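Local coordinates for outer membrane protein YopM (Yersinia pestis, PDB 1G9U) that probably acts as a leucine-rich-repeat effector that alters host cell physiology and promotes bacterial survival in host tissues, at residues P91-L96 with E108-L113; N298-N303 with P316-E321; L339-A344 with L359-V364. One frame throughout, in Å; residues are numbered along the deposited sequence.

Interaction 1 (P91-L96 with E108-L113); sequences PHLESL and ELPQSL
L93 and L113 occupy equivalent places just before successive strands of a leucine-rich-repeat solenoid, and this contact joins the start of one coil to the turn that leads into the next. Across it runs a single hydrogen bond, from S112 OG to L93 O, 2.7 Å long. The hydroxyl arrives with a C=O...OG angle of 144°, its oxygen tilted somewhat out of the carbonyl plane. S112 can reach because its OG sits between its own backbone N and carbonyl carbon (chi1 48°), which turns the hydroxyl from the type I turn P110-L113 toward L93; the bond from L113 N to P110 O closes that turn at 2.8 Å.

Beside this bond, L93 has a similar chi1 (57°), with CG between N and the carbonyl carbon, but a nearly eclipsed chi2. One methyl, CD1, does all its side chain's touching here: it meets the CG-CD edge of the P110 ring, 3.3 Å from CG, and lies 3.4 Å from L113 CD1, whose side chain runs alongside and points the same way. Farther in, L96 and L109 cross at about a right angle, meeting through their CD2 methyls at 3.9 Å. L76 and L116 of the flanking strands extend this apolar layer on its two sides.

On the more exposed margin, the bent chain of E94 brings CG within 3.3 Å of S112 O. K114 makes a weak, long ion pair with the carboxylate. E94 also bonds through its backbone to K114 and S115, and beside them L113 CD1 packs 3.2 Å from E94 O.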
ATOM      1  N   PRO A  91     -43.810  19.433 -17.945  1.00 46.11           N
ATOM      2  CA  PRO A  91     -44.669  18.268 -18.240  1.00 48.62           C
ATOM      3  C   PRO A  91     -44.080  17.558 -19.462  1.00 44.38           C
ATOM      4  O   PRO A  91     -43.238  18.167 -20.140  1.00 32.07           O
ATOM      5  CB  PRO A  91     -46.022  18.909 -18.479  1.00 45.51           C
ATOM      6  CG  PRO A  91     -45.910  20.318 -17.986  1.00 47.36           C
ATOM      7  CD  PRO A  91     -44.469  20.715 -18.213  1.00 47.66           C
ATOM      8  N   HIS A  92     -44.516  16.329 -19.671  1.00 45.03           N
ATOM      9  CA  HIS A  92     -44.087  15.466 -20.759  1.00 51.01           C
ATOM     10  C   HIS A  92     -42.591  15.225 -20.725  1.00 41.43           C
ATOM     11  O   HIS A  92     -41.982  14.900 -21.759  1.00 49.43           O
ATOM     12  CB  HIS A  92     -44.403  15.975 -22.167  1.00 69.01           C
ATOM     13  CG  HIS A  92     -45.569  16.893 -22.330  1.00 91.96           C
ATOM     14  ND1 HIS A  92     -45.474  18.139 -22.933  1.00 98.73           N
ATOM     15  CD2 HIS A  92     -46.876  16.751 -21.983  1.00101.01           C
ATOM     16  CE1 HIS A  92     -46.657  18.735 -22.943  1.00101.55           C
ATOM     17  NE2 HIS A  92     -47.516  17.909 -22.364  1.00106.04           N
ATOM     18  N   LEU A  93     -41.901  15.400 -19.588  1.00 38.24           N
ATOM     19  CA  LEU A  93     -40.483  15.050 -19.883  1.00 43.96           C
ATOM     20  C   LEU A  93     -40.433  13.515 -19.813  1.00 38.14           C
ATOM     21  O   LEU A  93     -41.383  12.906 -19.293  1.00 27.08           O
ATOM     22  CB  LEU A  93     -39.460  15.832 -19.126  1.00 42.73           C
ATOM     23  CG  LEU A  93     -39.295  15.968 -17.634  1.00 42.32           C
ATOM     24  CD1 LEU A  93     -40.104  14.949 -16.861  1.00 56.27           C
ATOM     25  CD2 LEU A  93     -37.820  15.828 -17.260  1.00 47.60           C
ATOM     26  N   GLU A  94     -39.412  12.885 -20.410  1.00 28.20           N
ATOM     27  CA  GLU A  94     -39.395  11.434 -20.391  1.00 37.28           C
ATOM     28  C   GLU A  94     -38.367  10.899 -19.399  1.00 36.07           C
ATOM     29  O   GLU A  94     -38.612   9.867 -18.793  1.00 36.19           O
ATOM     30  CB  GLU A  94     -39.130  10.834 -21.765  1.00 48.93           C
ATOM     31  CG  GLU A  94     -40.221   9.781 -22.021  1.00 67.32           C
ATOM     32  CD  GLU A  94     -41.024  10.091 -23.275  1.00 73.24           C
ATOM     33  OE1 GLU A  94     -40.331  10.414 -24.267  1.00 51.68           O
ATOM     34  OE2 GLU A  94     -42.268   9.976 -23.206  1.00 86.90           O
ATOM     35  N   SER A  95     -37.317  11.673 -19.286  1.00 29.13           N
ATOM     36  CA  SER A  95     -36.214  11.403 -18.399  1.00 32.44           C
ATOM     37  C   SER A  95     -35.797  12.599 -17.540  1.00 31.22           C
ATOM     38  O   SER A  95     -35.531  13.730 -17.966  1.00 29.29           O
ATOM     39  CB  SER A  95     -35.049  10.935 -19.292  1.00 30.95           C
ATOM     40  OG  SER A  95     -33.814  10.918 -18.608  1.00 34.38           O
ATOM     41  N   LEU A  96     -35.674  12.295 -16.258  1.00 23.05           N
ATOM     42  CA  LEU A  96     -35.140  13.186 -15.248  1.00 30.99           C
ATOM     43  C   LEU A  96     -33.791  12.652 -14.749  1.00 35.37           C
ATOM     44  O   LEU A  96     -33.716  11.561 -14.186  1.00 34.70           O
ATOM     45  CB  LEU A  96     -36.102  13.343 -14.059  1.00 23.22           C
ATOM     46  CG  LEU A  96     -35.570  14.150 -12.878  1.00 19.22           C
ATOM     47  CD1 LEU A  96     -35.257  15.602 -13.223  1.00 11.01           C
ATOM     48  CD2 LEU A  96     -36.603  14.094 -11.767  1.00 10.22           C
ATOM     49  N   GLU A 108     -43.761  15.743  -7.613  1.00 44.02           N
ATOM     50  CA  GLU A 108     -44.534  14.891  -8.514  1.00 52.80           C
ATOM     51  C   GLU A 108     -43.823  14.865  -9.874  1.00 42.16           C
ATOM     52  O   GLU A 108     -43.215  15.847 -10.299  1.00 42.95           O
ATOM     53  CB  GLU A 108     -45.964  15.387  -8.680  1.00 74.14           C
ATOM     54  CG  GLU A 108     -46.759  15.505  -7.389  1.00 92.48           C
ATOM     55  CD  GLU A 108     -48.045  14.718  -7.344  1.00105.70           C
ATOM     56  OE1 GLU A 108     -48.722  14.562  -8.389  1.00125.50           O
ATOM     57  OE2 GLU A 108     -48.400  14.253  -6.228  1.00122.81           O
ATOM     58  N   LEU A 109     -43.865  13.694 -10.488  1.00 30.05           N
ATOM     59  CA  LEU A 109     -43.211  13.415 -11.747  1.00 32.08           C
ATOM     60  C   LEU A 109     -44.169  13.315 -12.926  1.00 35.42           C
ATOM     61  O   LEU A 109     -45.243  12.726 -12.755  1.00 34.00           O
ATOM     62  CB  LEU A 109     -42.504  12.043 -11.580  1.00 28.87           C
ATOM     63  CG  LEU A 109     -41.362  11.950 -10.570  1.00 28.02           C
ATOM     64  CD1 LEU A 109     -41.040  10.489 -10.288  1.00 16.54           C
ATOM     65  CD2 LEU A 109     -40.153  12.737 -11.077  1.00 15.79           C
ATOM     66  N   PRO A 110     -43.864  13.800 -14.120  1.00 39.97           N
ATOM     67  CA  PRO A 110     -44.731  13.523 -15.268  1.00 38.91           C
ATOM     68  C   PRO A 110     -44.962  12.024 -15.432  1.00 48.51           C
ATOM     69  O   PRO A 110     -44.022  11.229 -15.346  1.00 53.71           O
ATOM     70  CB  PRO A 110     -43.843  13.976 -16.451  1.00 27.61           C
ATOM     71  CG  PRO A 110     -43.224  15.203 -15.838  1.00 32.17           C
ATOM     72  CD  PRO A 110     -42.742  14.682 -14.501  1.00 35.53           C
ATOM     73  N   GLN A 111     -46.217  11.716 -15.709  1.00 47.57           N
ATOM     74  CA  GLN A 111     -46.720  10.398 -16.061  1.00 44.37           C
ATOM     75  C   GLN A 111     -46.213   9.921 -17.425  1.00 39.54           C
ATOM     76  O   GLN A 111     -46.457   8.790 -17.866  1.00 38.32           O
ATOM     77  CB  GLN A 111     -48.251  10.434 -16.074  1.00 43.81           C
ATOM     78  CG  GLN A 111     -48.819  10.611 -14.675  1.00 54.07           C
ATOM     79  CD  GLN A 111     -49.475   9.324 -14.204  1.00 62.37           C
ATOM     80  OE1 GLN A 111     -50.290   8.761 -14.938  1.00 88.69           O
ATOM     81  NE2 GLN A 111     -49.074   8.901 -13.015  1.00 78.97           N
ATOM     82  N   SER A 112     -45.493  10.810 -18.105  1.00 27.21           N
ATOM     83  CA  SER A 112     -44.810  10.500 -19.340  1.00 28.68           C
ATOM     84  C   SER A 112     -43.446   9.905 -18.981  1.00 32.40           C
ATOM     85  O   SER A 112     -42.746   9.403 -19.854  1.00 33.55           O
ATOM     86  CB  SER A 112     -44.601  11.817 -20.101  1.00 27.24           C
ATOM     87  OG  SER A 112     -44.066  12.761 -19.172  1.00 44.15           O
ATOM     88  N   LEU A 113     -43.059  10.014 -17.704  1.00 28.65           N
ATOM     89  CA  LEU A 113     -41.714   9.588 -17.321  1.00 34.07           C
ATOM     90  C   LEU A 113     -41.388   8.106 -17.524  1.00 31.93           C
ATOM     91  O   LEU A 113     -41.964   7.090 -17.089  1.00 23.69           O
ATOM     92  CB  LEU A 113     -41.377  10.021 -15.867  1.00 30.55           C
ATOM     93  CG  LEU A 113     -39.861  10.281 -15.739  1.00 24.13           C
ATOM     94  CD1 LEU A 113     -39.583  11.630 -16.362  1.00 20.52           C
ATOM     95  CD2 LEU A 113     -39.347  10.168 -14.316  1.00 17.39           C
TER

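Interaction 2 (N298-N303 with P316-E321); sequences NLYYLN and PPSLEE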
ATOM      1  N   ASN A 298      -9.777 -23.865 -22.436  1.00 31.30           N
ATOM      2  CA  ASN A 298      -9.968 -22.486 -22.848  1.00 31.63           C
ATOM      3  C   ASN A 298      -9.845 -21.476 -21.714  1.00 19.27           C
ATOM      4  O   ASN A 298     -10.147 -20.292 -21.858  1.00 23.64           O
ATOM      5  CB  ASN A 298     -11.396 -22.265 -23.395  1.00 50.70           C
ATOM      6  CG  ASN A 298     -11.693 -23.244 -24.520  1.00 59.17           C
ATOM      7  OD1 ASN A 298     -10.806 -23.427 -25.353  1.00 52.29           O
ATOM      8  ND2 ASN A 298     -12.887 -23.822 -24.476  1.00 72.04           N
ATOM      9  N   LEU A 299      -9.484 -21.960 -20.527  1.00 13.82           N
ATOM     10  CA  LEU A 299      -9.362 -21.006 -19.424  1.00 16.97           C
ATOM     11  C   LEU A 299      -8.338 -19.930 -19.763  1.00 22.18           C
ATOM     12  O   LEU A 299      -7.211 -20.178 -20.221  1.00 18.46           O
ATOM     13  CB  LEU A 299      -8.938 -21.816 -18.207  1.00 16.72           C
ATOM     14  CG  LEU A 299      -8.990 -21.061 -16.882  1.00 21.53           C
ATOM     15  CD1 LEU A 299     -10.449 -20.661 -16.652  1.00 11.55           C
ATOM     16  CD2 LEU A 299      -8.372 -21.890 -15.768  1.00  5.41           C
ATOM     17  N   TYR A 300      -8.717 -18.659 -19.605  1.00 18.47           N
ATOM     18  CA  TYR A 300      -7.746 -17.604 -19.840  1.00 15.27           C
ATOM     19  C   TYR A 300      -7.164 -17.087 -18.525  1.00 16.02           C
ATOM     20  O   TYR A 300      -6.076 -16.496 -18.498  1.00 14.69           O
ATOM     21  CB  TYR A 300      -8.366 -16.363 -20.487  1.00 18.95           C
ATOM     22  CG  TYR A 300      -8.899 -16.642 -21.870  1.00 36.47           C
ATOM     23  CD1 TYR A 300      -8.157 -17.438 -22.745  1.00 38.10           C
ATOM     24  CD2 TYR A 300     -10.124 -16.104 -22.265  1.00 35.99           C
ATOM     25  CE1 TYR A 300      -8.654 -17.692 -24.004  1.00 39.32           C
ATOM     26  CE2 TYR A 300     -10.623 -16.348 -23.531  1.00 41.99           C
ATOM     27  CZ  TYR A 300      -9.870 -17.150 -24.378  1.00 46.28           C
ATOM     28  OH  TYR A 300     -10.343 -17.379 -25.647  1.00 37.51           O
ATOM     29  N   TYR A 301      -7.963 -17.168 -17.453  1.00 10.71           N
ATOM     30  CA  TYR A 301      -7.404 -16.440 -16.284  1.00  6.78           C
ATOM     31  C   TYR A 301      -7.588 -17.356 -15.106  1.00  9.74           C
ATOM     32  O   TYR A 301      -8.711 -17.861 -14.976  1.00 13.64           O
ATOM     33  CB  TYR A 301      -8.186 -15.163 -16.144  1.00  9.23           C
ATOM     34  CG  TYR A 301      -8.172 -14.581 -14.749  1.00 24.90           C
ATOM     35  CD1 TYR A 301      -7.129 -13.729 -14.414  1.00 32.93           C
ATOM     36  CD2 TYR A 301      -9.141 -14.802 -13.778  1.00 26.86           C
ATOM     37  CE1 TYR A 301      -7.054 -13.147 -13.163  1.00 35.31           C
ATOM     38  CE2 TYR A 301      -9.082 -14.242 -12.521  1.00 35.61           C
ATOM     39  CZ  TYR A 301      -8.025 -13.402 -12.224  1.00 38.22           C
ATOM     40  OH  TYR A 301      -7.933 -12.834 -10.981  1.00 38.20           O
ATOM     41  N   LEU A 302      -6.544 -17.505 -14.328  1.00 15.41           N
ATOM     42  CA  LEU A 302      -6.752 -18.364 -13.151  1.00 16.29           C
ATOM     43  C   LEU A 302      -6.133 -17.711 -11.918  1.00 20.28           C
ATOM     44  O   LEU A 302      -4.941 -17.443 -11.844  1.00 12.93           O
ATOM     45  CB  LEU A 302      -6.166 -19.737 -13.395  1.00 13.54           C
ATOM     46  CG  LEU A 302      -5.948 -20.554 -12.122  1.00 16.41           C
ATOM     47  CD1 LEU A 302      -7.276 -20.917 -11.479  1.00 12.93           C
ATOM     48  CD2 LEU A 302      -5.207 -21.828 -12.507  1.00  8.61           C
ATOM     49  N   ASN A 303      -6.984 -17.413 -10.934  1.00 21.53           N
ATOM     50  CA  ASN A 303      -6.518 -16.799  -9.696  1.00 19.16           C
ATOM     51  C   ASN A 303      -6.714 -17.819  -8.588  1.00 17.75           C
ATOM     52  O   ASN A 303      -7.802 -18.134  -8.125  1.00 18.43           O
ATOM     53  CB  ASN A 303      -7.185 -15.453  -9.403  1.00 15.64           C
ATOM     54  CG  ASN A 303      -6.650 -14.841  -8.110  1.00 20.45           C
ATOM     55  OD1 ASN A 303      -5.806 -15.445  -7.432  1.00 14.76           O
ATOM     56  ND2 ASN A 303      -7.184 -13.690  -7.701  1.00 27.81           N
ATOM     57  N   PRO A 316      -3.881 -25.251 -18.991  1.00 17.71           N
ATOM     58  CA  PRO A 316      -4.533 -25.098 -20.300  1.00 19.21           C
ATOM     59  C   PRO A 316      -3.631 -24.205 -21.158  1.00 25.95           C
ATOM     60  O   PRO A 316      -3.053 -23.251 -20.637  1.00 24.83           O
ATOM     61  CB  PRO A 316      -5.811 -24.323 -19.991  1.00 10.21           C
ATOM     62  CG  PRO A 316      -5.912 -24.190 -18.543  1.00 13.20           C
ATOM     63  CD  PRO A 316      -4.639 -24.629 -17.897  1.00 15.34           C
ATOM     64  N   PRO A 317      -3.393 -24.457 -22.427  1.00 29.05           N
ATOM     65  CA  PRO A 317      -2.444 -23.655 -23.227  1.00 24.94           C
ATOM     66  C   PRO A 317      -2.987 -22.318 -23.726  1.00 24.49           C
ATOM     67  O   PRO A 317      -2.223 -21.436 -24.145  1.00 29.44           O
ATOM     68  CB  PRO A 317      -2.093 -24.584 -24.378  1.00 28.59           C
ATOM     69  CG  PRO A 317      -2.798 -25.873 -24.122  1.00 31.54           C
ATOM     70  CD  PRO A 317      -3.942 -25.597 -23.184  1.00 32.83           C
ATOM     71  N   SER A 318      -4.295 -22.142 -23.557  1.00 14.80           N
ATOM     72  CA  SER A 318      -4.957 -20.868 -23.740  1.00 20.15           C
ATOM     73  C   SER A 318      -4.762 -19.887 -22.577  1.00 24.91           C
ATOM     74  O   SER A 318      -5.139 -18.708 -22.717  1.00 20.21           O
ATOM     75  CB  SER A 318      -6.474 -21.114 -23.847  1.00 22.37           C
ATOM     76  OG  SER A 318      -6.901 -21.690 -22.609  1.00 30.47           O
ATOM     77  N   LEU A 319      -4.245 -20.319 -21.420  1.00 18.41           N
ATOM     78  CA  LEU A 319      -4.109 -19.493 -20.237  1.00  8.67           C
ATOM     79  C   LEU A 319      -3.212 -18.276 -20.435  1.00 12.00           C
ATOM     80  O   LEU A 319      -2.027 -18.377 -20.755  1.00 25.59           O
ATOM     81  CB  LEU A 319      -3.492 -20.313 -19.088  1.00 14.46           C
ATOM     82  CG  LEU A 319      -3.782 -19.739 -17.686  1.00 11.64           C
ATOM     83  CD1 LEU A 319      -5.284 -19.672 -17.468  1.00 30.26           C
ATOM     84  CD2 LEU A 319      -3.123 -20.542 -16.582  1.00 16.96           C
ATOM     85  N   GLU A 320      -3.728 -17.086 -20.183  1.00 17.85           N
ATOM     86  CA  GLU A 320      -2.968 -15.850 -20.305  1.00 26.13           C
ATOM     87  C   GLU A 320      -2.561 -15.262 -18.955  1.00 29.23           C
ATOM     88  O   GLU A 320      -1.518 -14.584 -18.869  1.00 24.59           O
ATOM     89  CB  GLU A 320      -3.794 -14.836 -21.102  1.00 33.08           C
ATOM     90  CG  GLU A 320      -3.914 -15.230 -22.583  1.00 43.17           C
ATOM     91  CD  GLU A 320      -4.961 -14.377 -23.278  1.00 51.03           C
ATOM     92  OE1 GLU A 320      -4.575 -13.872 -24.351  1.00 71.72           O
ATOM     93  OE2 GLU A 320      -6.074 -14.223 -22.704  1.00 54.84           O
ATOM     94  N   GLU A 321      -3.374 -15.539 -17.930  1.00 20.96           N
ATOM     95  CA  GLU A 321      -3.061 -15.060 -16.600  1.00 21.08           C
ATOM     96  C   GLU A 321      -3.199 -16.192 -15.585  1.00 23.00           C
ATOM     97  O   GLU A 321      -4.209 -16.872 -15.460  1.00 18.64           O
ATOM     98  CB  GLU A 321      -3.880 -13.860 -16.134  1.00 29.79           C
ATOM     99  CG  GLU A 321      -3.869 -12.720 -17.138  1.00 56.85           C
ATOM    100  CD  GLU A 321      -4.917 -11.627 -17.108  1.00 66.78           C
ATOM    101  OE1 GLU A 321      -5.557 -11.351 -18.163  1.00 53.72           O
ATOM    102  OE2 GLU A 321      -5.118 -10.978 -16.046  1.00 65.06           O
TER
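The ring of Y300 has S318 O at its edge, in the ring plane and 3.3 Å from Y300 CD1, while N298 O lies over one face, offset toward the rim. E320 runs alongside in the same direction, its carboxylate plane turned 50° from the ring and OE2 3.8 Å from Y300 CG. Both polar ends reach the second subunit: Y300 OH bonds to Q57 and E320 OE1 to N80 there. The Y301 ring has N303 N over one face, offset toward the rim, and takes E321 CB at its edge, 3.7 Å from CD1; the E321 carboxylate stands steeply to it, 76° between planes.

Beneath the side chains lies the parallel strand start that repeats along a leucine-rich-repeat solenoid, with Y301 and E321 as bridge partners. Y300 O accepts twice, from E321 N nearly along the C=O axis and from E320 N, tilted out of the carbonyl plane, each at 2.9 Å. L302 N then bonds back to E321 O at 2.7 Å. L319 lies beside L299, CG anti to its N (chi1 -158°), which sends CD1 to within 4.0 Å of L299 CG. S318 OG is 2.8 Å from L299 O, but P297 O competes for the same proton.

Interaction 3 (L339-A344 with L359-V364); sequences LERLIA and LKQLHV
Two neighbouring strands of the parallel array in a leucine-rich-repeat solenoid, 341-343 and 361-363, meet here, 7° from parallel. The hydrogen bonds start where E340 O receives two donors, Q361 N and K360 N, each at 2.7 Å. They then alternate: L342 N to Q361 O at 2.8 Å, H363 N to L342 O at 2.7 Å, and A344 N to H363 O at 2.9 Å, this last with an almost straight N-H...O angle of 179°.

The face carrying R341, I343, Q361 and H363 is knit by the glutamine. With CG anti to its N (chi1 166°) and the chain extended, Q361 reaches over to R341 and I343 of the neighbouring strand. Its OE1 lies 3.2 Å from R341 CG and over one face of the guanidinium, with the two planes oblique to each other; NH1 is near but badly angled for a bond. The same oxygen is 3.1 Å from I343 CD1. D381 of the next strand is hydrogen-bonded to Q361 NE2 through OD2 and to H363 NE2 through OD1, fixing the ends of these two side chains.

On the other face L342 and L362 lie side by side, pointing the same way, CD2 of the first 3.8 Å from CD1 of the second. L359 CD1 tucks under the E340-R341 peptide. Such matching leucines, stacked coil upon coil beneath a largely polar strand face, are the signature of the leucine-rich-repeat fold.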
ATOM      1  N   LEU A 339       1.008 -17.396 -22.077  1.00 25.40           N
ATOM      2  CA  LEU A 339       0.818 -16.611 -20.840  1.00 19.77           C
ATOM      3  C   LEU A 339       1.359 -15.194 -20.917  1.00 18.58           C
ATOM      4  O   LEU A 339       2.479 -14.987 -21.378  1.00 22.00           O
ATOM      5  CB  LEU A 339       1.468 -17.419 -19.729  1.00 24.66           C
ATOM      6  CG  LEU A 339       1.136 -16.985 -18.293  1.00 29.24           C
ATOM      7  CD1 LEU A 339      -0.271 -17.383 -17.905  1.00 10.57           C
ATOM      8  CD2 LEU A 339       2.144 -17.621 -17.343  1.00 14.85           C
ATOM      9  N   GLU A 340       0.608 -14.171 -20.488  1.00 13.54           N
ATOM     10  CA  GLU A 340       1.155 -12.827 -20.486  1.00 19.11           C
ATOM     11  C   GLU A 340       1.387 -12.272 -19.073  1.00 27.46           C
ATOM     12  O   GLU A 340       2.090 -11.257 -18.951  1.00 23.32           O
ATOM     13  CB  GLU A 340       0.237 -11.794 -21.159  1.00 19.43           C
ATOM     14  CG  GLU A 340      -0.911 -12.385 -21.925  1.00 37.27           C
ATOM     15  CD  GLU A 340      -1.052 -11.731 -23.295  1.00 49.09           C
ATOM     16  OE1 GLU A 340      -0.911 -10.494 -23.301  1.00 24.20           O
ATOM     17  OE2 GLU A 340      -1.330 -12.454 -24.282  1.00 79.40           O
ATOM     18  N   ARG A 341       0.759 -12.900 -18.075  1.00 25.25           N
ATOM     19  CA  ARG A 341       0.841 -12.477 -16.684  1.00 14.63           C
ATOM     20  C   ARG A 341       1.119 -13.641 -15.740  1.00 17.41           C
ATOM     21  O   ARG A 341       0.381 -14.621 -15.648  1.00 24.12           O
ATOM     22  CB  ARG A 341      -0.454 -11.776 -16.258  1.00 18.82           C
ATOM     23  CG  ARG A 341      -0.484 -10.338 -16.720  1.00 21.48           C
ATOM     24  CD  ARG A 341      -1.887  -9.815 -16.927  1.00 38.35           C
ATOM     25  NE  ARG A 341      -1.922  -8.348 -16.864  1.00 70.75           N
ATOM     26  CZ  ARG A 341      -2.283  -7.688 -15.756  1.00 99.08           C
ATOM     27  NH1 ARG A 341      -2.635  -8.336 -14.641  1.00119.47           N
ATOM     28  NH2 ARG A 341      -2.297  -6.355 -15.755  1.00133.86           N
ATOM     29  N   LEU A 342       2.251 -13.526 -15.052  1.00 13.98           N
ATOM     30  CA  LEU A 342       2.613 -14.566 -14.108  1.00 21.86           C
ATOM     31  C   LEU A 342       2.904 -13.932 -12.741  1.00 25.57           C
ATOM     32  O   LEU A 342       3.896 -13.213 -12.551  1.00 18.38           O
ATOM     33  CB  LEU A 342       3.780 -15.429 -14.567  1.00 23.33           C
ATOM     34  CG  LEU A 342       4.152 -16.514 -13.539  1.00 30.84           C
ATOM     35  CD1 LEU A 342       3.032 -17.541 -13.435  1.00 21.31           C
ATOM     36  CD2 LEU A 342       5.471 -17.206 -13.854  1.00 18.24           C
ATOM     37  N   ILE A 343       1.934 -14.222 -11.858  1.00 23.49           N
ATOM     38  CA  ILE A 343       1.986 -13.750 -10.464  1.00 17.96           C
ATOM     39  C   ILE A 343       2.181 -14.995  -9.590  1.00 15.24           C
ATOM     40  O   ILE A 343       1.270 -15.822  -9.436  1.00 21.11           O
ATOM     41  CB  ILE A 343       0.783 -12.908 -10.043  1.00 20.17           C
ATOM     42  CG1 ILE A 343       0.280 -11.831 -11.028  1.00 10.32           C
ATOM     43  CG2 ILE A 343       0.998 -12.245  -8.679  1.00  8.12           C
ATOM     44  CD1 ILE A 343       1.347 -11.003 -11.666  1.00 32.19           C
ATOM     45  N   ALA A 344       3.410 -15.136  -9.069  1.00 13.76           N
ATOM     46  CA  ALA A 344       3.778 -16.328  -8.312  1.00 11.52           C
ATOM     47  C   ALA A 344       4.620 -15.992  -7.080  1.00 19.35           C
ATOM     48  O   ALA A 344       5.304 -16.839  -6.509  1.00 13.56           O
ATOM     49  CB  ALA A 344       4.463 -17.341  -9.182  1.00 14.08           C
ATOM     50  N   LEU A 359       5.541 -13.106 -22.502  1.00 23.04           N
ATOM     51  CA  LEU A 359       5.209 -12.659 -21.153  1.00 21.84           C
ATOM     52  C   LEU A 359       5.251 -11.142 -21.034  1.00 20.02           C
ATOM     53  O   LEU A 359       6.209 -10.483 -21.429  1.00 24.59           O
ATOM     54  CB  LEU A 359       6.163 -13.235 -20.084  1.00 24.90           C
ATOM     55  CG  LEU A 359       5.587 -13.169 -18.661  1.00 26.18           C
ATOM     56  CD1 LEU A 359       4.288 -13.972 -18.511  1.00 18.54           C
ATOM     57  CD2 LEU A 359       6.601 -13.681 -17.663  1.00 24.61           C
ATOM     58  N   LYS A 360       4.214 -10.534 -20.475  1.00 26.71           N
ATOM     59  CA  LYS A 360       4.216  -9.088 -20.315  1.00 26.43           C
ATOM     60  C   LYS A 360       4.429  -8.662 -18.864  1.00 36.55           C
ATOM     61  O   LYS A 360       4.985  -7.605 -18.593  1.00 28.04           O
ATOM     62  CB  LYS A 360       2.891  -8.465 -20.769  1.00 17.10           C
ATOM     63  CG  LYS A 360       3.300  -7.386 -21.774  1.00 41.43           C
ATOM     64  CD  LYS A 360       2.904  -7.650 -23.195  1.00 57.01           C
ATOM     65  CE  LYS A 360       3.490  -8.870 -23.870  1.00 64.01           C
ATOM     66  NZ  LYS A 360       2.511  -9.429 -24.871  1.00 68.84           N
ATOM     67  N   GLN A 361       3.959  -9.536 -17.965  1.00 31.00           N
ATOM     68  CA  GLN A 361       4.102  -9.233 -16.553  1.00 25.65           C
ATOM     69  C   GLN A 361       4.606 -10.426 -15.740  1.00 23.55           C
ATOM     70  O   GLN A 361       4.036 -11.514 -15.885  1.00 19.10           O
ATOM     71  CB  GLN A 361       2.760  -8.740 -16.006  1.00 14.53           C
ATOM     72  CG  GLN A 361       2.843  -8.779 -14.487  1.00 19.48           C
ATOM     73  CD  GLN A 361       1.502  -8.333 -13.931  1.00 27.09           C
ATOM     74  OE1 GLN A 361       0.526  -9.073 -13.912  1.00 40.45           O
ATOM     75  NE2 GLN A 361       1.437  -7.088 -13.484  1.00 32.92           N
ATOM     76  N   LEU A 362       5.688 -10.169 -14.989  1.00 20.59           N
ATOM     77  CA  LEU A 362       6.342 -11.170 -14.164  1.00 23.25           C
ATOM     78  C   LEU A 362       6.489 -10.680 -12.719  1.00 22.61           C
ATOM     79  O   LEU A 362       7.187  -9.704 -12.547  1.00 22.50           O
ATOM     80  CB  LEU A 362       7.726 -11.629 -14.596  1.00 20.28           C
ATOM     81  CG  LEU A 362       8.258 -12.745 -13.679  1.00 23.53           C
ATOM     82  CD1 LEU A 362       7.480 -14.036 -13.869  1.00 25.72           C
ATOM     83  CD2 LEU A 362       9.712 -13.061 -13.982  1.00 19.57           C
ATOM     84  N   HIS A 363       5.765 -11.342 -11.820  1.00 19.41           N
ATOM     85  CA  HIS A 363       5.874 -10.913 -10.434  1.00 17.95           C
ATOM     86  C   HIS A 363       6.195 -12.189  -9.660  1.00 20.31           C
ATOM     87  O   HIS A 363       5.350 -13.046  -9.438  1.00 22.19           O
ATOM     88  CB  HIS A 363       4.678 -10.192  -9.829  1.00 13.29           C
ATOM     89  CG  HIS A 363       4.431  -8.799 -10.333  1.00 19.44           C
ATOM     90  ND1 HIS A 363       3.341  -8.033  -9.939  1.00 15.63           N
ATOM     91  CD2 HIS A 363       5.107  -8.055 -11.245  1.00 20.10           C
ATOM     92  CE1 HIS A 363       3.369  -6.881 -10.575  1.00 13.26           C
ATOM     93  NE2 HIS A 363       4.429  -6.867 -11.357  1.00 17.64           N
ATOM     94  N   VAL A 364       7.473 -12.284  -9.290  1.00 18.03           N
ATOM     95  CA  VAL A 364       7.800 -13.509  -8.573  1.00 25.97           C
ATOM     96  C   VAL A 364       8.681 -13.204  -7.358  1.00 24.03           C
ATOM     97  O   VAL A 364       9.591 -13.963  -7.073  1.00 42.01           O
ATOM     98  CB  VAL A 364       8.424 -14.516  -9.560  1.00 22.72           C
ATOM     99  CG1 VAL A 364       9.786 -14.009  -9.944  1.00 20.62           C
ATOM    100  CG2 VAL A 364       8.582 -15.866  -8.887  1.00 41.23           C
TER

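Going from the N terminus, the three contacts follow one another in series; none encloses or crosses another. Interaction 1 closes a loop near the N-terminal end, bringing the approach to strand 95-97 against the turn before strand 115-117. Nearly two hundred residues later, on the other side of the chain's centre and about 49 Å away centre to centre, interaction 2 closes the equivalent loop between strands 301-303 and 321-323. Interaction 3 follows almost at once, joining strands 341-343 and 361-363, its centre about 12 Å from that of interaction 2. These two meet directly: E320 O probably accepts from both E340 N and R341 N, so four consecutive coils are joined strand to strand.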